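Local coordinates for protein transcriptional activator II (Enterobacteria phage lambda, PDB 1ZS4) that binds promoter DNA as a homotetramer and activates transcription of the phage repressor and integrase genes, so that lambda can establish its latent state, at residues 14-19 with 49-53. Numbering follows the deposited sequence.
Sequences IESALL and IPKFS
Ser53 sets its hydroxyl against the backbone of Glu15, OG lying 3.2 Å from Glu15 CA, and here the two segments come closest, with the CA atoms of Glu15 and Ser53 5.3 Å apart. The small serine side chain is consistent with so close an approach. No hydrogen bond crosses the interface; Ser53 OG instead turns back along its own helix and donates to Ile49 O at 2.7 Å. The hydroxyl stands beside its backbone N, and both groups bond to that one carbonyl oxygen from opposite faces of its plane, the hydroxyl 38° out of it. The hydroxyl of the buried Ser53 thus has its acceptor one turn back in the same helix, while Glu15 CB and Leu18 CD1 pack against OG.

One turn earlier, Ile49 packs among Glu15, Leu18 and Leu19: CG2 touches Glu15 CG at 3.7 Å and, more loosely, Leu19 CD2, while CD1 meets Leu18 CD1 at 4.1 Å. The contact packs helix 7-25 against the start of helix 49-59, the two helices that flank the predicted helix-turn-helix (27-46) in sequence; the axes of 14-19 and 49-53 run at 126° to each other. The buried side continues into a second subunit, whose Trp61 packs on Ile14 and Leu18 and whose Leu55 packs on Ile49.

The other side is more open to solvent, Pro50 being exposed and Glu15 partly so, whereas Ile49, Ser53 and Leu18 are buried. A chi1 of 169° swings Glu15 CG away from the amide, and the extended chain brings OE1 to 3.2 Å from Pro50 CA, beside the ring; the proline nitrogen has no hydrogen to offer OE1.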
ATOM      1  N   ILE C  14      -0.362 -21.841 -13.671  1.00  9.46           N
ATOM      2  CA  ILE C  14      -0.262 -20.485 -14.186  1.00  8.10           C
ATOM      3  C   ILE C  14       1.149 -20.224 -14.734  1.00  9.24           C
ATOM      4  O   ILE C  14       1.297 -19.626 -15.811  1.00  7.98           O
ATOM      5  CB  ILE C  14      -0.645 -19.454 -13.077  1.00  8.26           C
ATOM      6  CG1 ILE C  14      -2.155 -19.558 -12.797  1.00  8.85           C
ATOM      7  CG2 ILE C  14      -0.282 -18.025 -13.510  1.00  7.73           C
ATOM      8  CD1 ILE C  14      -2.640 -18.918 -11.490  1.00  8.30           C
ATOM      9  N   GLU C  15       2.175 -20.676 -14.020  1.00  8.00           N
ATOM     10  CA  GLU C  15       3.543 -20.460 -14.498  1.00  9.21           C
ATOM     11  C   GLU C  15       3.715 -21.135 -15.846  1.00  8.12           C
ATOM     12  O   GLU C  15       4.310 -20.560 -16.757  1.00  8.08           O
ATOM     13  CB  GLU C  15       4.574 -21.007 -13.501  1.00  8.08           C
ATOM     14  CG  GLU C  15       5.994 -21.037 -14.072  1.00 10.25           C
ATOM     15  CD  GLU C  15       7.030 -21.225 -12.989  1.00  9.63           C
ATOM     16  OE1 GLU C  15       7.382 -20.216 -12.337  1.00 12.53           O
ATOM     17  OE2 GLU C  15       7.486 -22.371 -12.767  1.00  9.53           O
ATOM     18  N   SER C  16       3.170 -22.345 -15.984  1.00  7.64           N
ATOM     19  CA  SER C  16       3.282 -23.067 -17.245  1.00  9.53           C
ATOM     20  C   SER C  16       2.605 -22.284 -18.365  1.00 10.08           C
ATOM     21  O   SER C  16       3.168 -22.128 -19.464  1.00  9.33           O
ATOM     22  CB  SER C  16       2.662 -24.471 -17.126  1.00 10.28           C
ATOM     23  OG  SER C  16       2.654 -25.097 -18.404  1.00 14.15           O
ATOM     24  N   ALA C  17       1.395 -21.788 -18.091  1.00  8.85           N
ATOM     25  CA  ALA C  17       0.642 -21.016 -19.079  1.00  9.93           C
ATOM     26  C   ALA C  17       1.371 -19.736 -19.471  1.00 10.08           C
ATOM     27  O   ALA C  17       1.423 -19.376 -20.646  1.00  9.45           O
ATOM     28  CB  ALA C  17      -0.737 -20.668 -18.538  1.00 12.46           C
ATOM     29  N   LEU C  18       1.903 -19.034 -18.476  1.00  8.10           N
ATOM     30  CA  LEU C  18       2.620 -17.796 -18.759  1.00  9.61           C
ATOM     31  C   LEU C  18       3.878 -18.051 -19.576  1.00  9.51           C
ATOM     32  O   LEU C  18       4.110 -17.382 -20.573  1.00  9.53           O
ATOM     33  CB  LEU C  18       2.995 -17.084 -17.456  1.00  8.97           C
ATOM     34  CG  LEU C  18       1.851 -16.447 -16.668  1.00  9.10           C
ATOM     35  CD1 LEU C  18       2.413 -15.937 -15.339  1.00  8.32           C
ATOM     36  CD2 LEU C  18       1.199 -15.316 -17.470  1.00 12.00           C
ATOM     37  N   LEU C  19       4.682 -19.025 -19.169  1.00  9.78           N
ATOM     38  CA  LEU C  19       5.923 -19.300 -19.893  1.00  8.61           C
ATOM     39  C   LEU C  19       5.601 -19.739 -21.320  1.00 10.59           C
ATOM     40  O   LEU C  19       6.321 -19.379 -22.254  1.00 10.94           O
ATOM     41  CB  LEU C  19       6.750 -20.367 -19.171  1.00  8.13           C
ATOM     42  CG  LEU C  19       7.369 -19.890 -17.853  1.00  8.02           C
ATOM     43  CD1 LEU C  19       8.112 -21.031 -17.182  1.00  9.29           C
ATOM     44  CD2 LEU C  19       8.327 -18.723 -18.127  1.00  6.84           C
ATOM     45  N   ILE C  49       8.617 -14.754 -12.756  1.00 10.30           N
ATOM     46  CA  ILE C  49       7.449 -15.547 -13.087  1.00 10.31           C
ATOM     47  C   ILE C  49       7.033 -16.459 -11.923  1.00  9.94           C
ATOM     48  O   ILE C  49       5.835 -16.609 -11.648  1.00  9.89           O
ATOM     49  CB  ILE C  49       7.700 -16.330 -14.391  1.00 11.62           C
ATOM     50  CG1 ILE C  49       7.705 -15.347 -15.569  1.00 12.91           C
ATOM     51  CG2 ILE C  49       6.656 -17.407 -14.570  1.00 11.09           C
ATOM     52  CD1 ILE C  49       6.325 -14.742 -15.870  1.00 14.13           C
ATOM     53  N   PRO C  50       7.999 -17.083 -11.211  1.00 10.77           N
ATOM     54  CA  PRO C  50       7.544 -17.927 -10.099  1.00 10.32           C
ATOM     55  C   PRO C  50       6.746 -17.111  -9.060  1.00 11.80           C
ATOM     56  O   PRO C  50       5.711 -17.569  -8.546  1.00 13.05           O
ATOM     57  CB  PRO C  50       8.851 -18.455  -9.515  1.00 10.02           C
ATOM     58  CG  PRO C  50       9.728 -18.610 -10.757  1.00  9.59           C
ATOM     59  CD  PRO C  50       9.427 -17.318 -11.512  1.00 11.06           C
ATOM     60  N   LYS C  51       7.228 -15.908  -8.750  1.00 11.00           N
ATOM     61  CA  LYS C  51       6.558 -15.063  -7.754  1.00 11.91           C
ATOM     62  C   LYS C  51       5.227 -14.547  -8.267  1.00 11.78           C
ATOM     63  O   LYS C  51       4.223 -14.606  -7.553  1.00 13.52           O
ATOM     64  CB  LYS C  51       7.459 -13.887  -7.343  1.00 13.16           C
ATOM     65  CG  LYS C  51       8.697 -14.307  -6.553  1.00 15.37           C
ATOM     66  CD  LYS C  51       9.633 -13.121  -6.302  1.00 18.86           C
ATOM     67  CE  LYS C  51      10.847 -13.525  -5.452  1.00 20.34           C
ATOM     68  NZ  LYS C  51      11.744 -12.352  -5.197  1.00 25.09           N
ATOM     69  N   PHE C  52       5.223 -14.046  -9.499  1.00 10.53           N
ATOM     70  CA  PHE C  52       4.019 -13.535 -10.146  1.00 12.63           C
ATOM     71  C   PHE C  52       2.981 -14.661 -10.162  1.00 12.50           C
ATOM     72  O   PHE C  52       1.781 -14.438  -9.924  1.00 11.06           O
ATOM     73  CB  PHE C  52       4.292 -13.156 -11.612  1.00 14.30           C
ATOM     74  CG  PHE C  52       5.121 -11.900 -11.815  1.00 19.20           C
ATOM     75  CD1 PHE C  52       5.713 -11.652 -13.064  1.00 20.35           C
ATOM     76  CD2 PHE C  52       5.295 -10.966 -10.801  1.00 18.07           C
ATOM     77  CE1 PHE C  52       6.471 -10.483 -13.295  1.00 21.61           C
ATOM     78  CE2 PHE C  52       6.051  -9.790 -11.018  1.00 20.06           C
ATOM     79  CZ  PHE C  52       6.638  -9.554 -12.269  1.00 19.70           C
ATOM     80  N   SER C  53       3.442 -15.875 -10.475  1.00  9.75           N
ATOM     81  CA  SER C  53       2.541 -17.027 -10.541  1.00  9.72           C
ATOM     82  C   SER C  53       1.917 -17.392  -9.206  1.00 10.14           C
ATOM     83  O   SER C  53       0.721 -17.709  -9.156  1.00 10.67           O
ATOM     84  CB  SER C  53       3.269 -18.241 -11.137  1.00  9.04           C
ATOM     85  OG  SER C  53       3.608 -17.955 -12.485  1.00 10.39           O
TER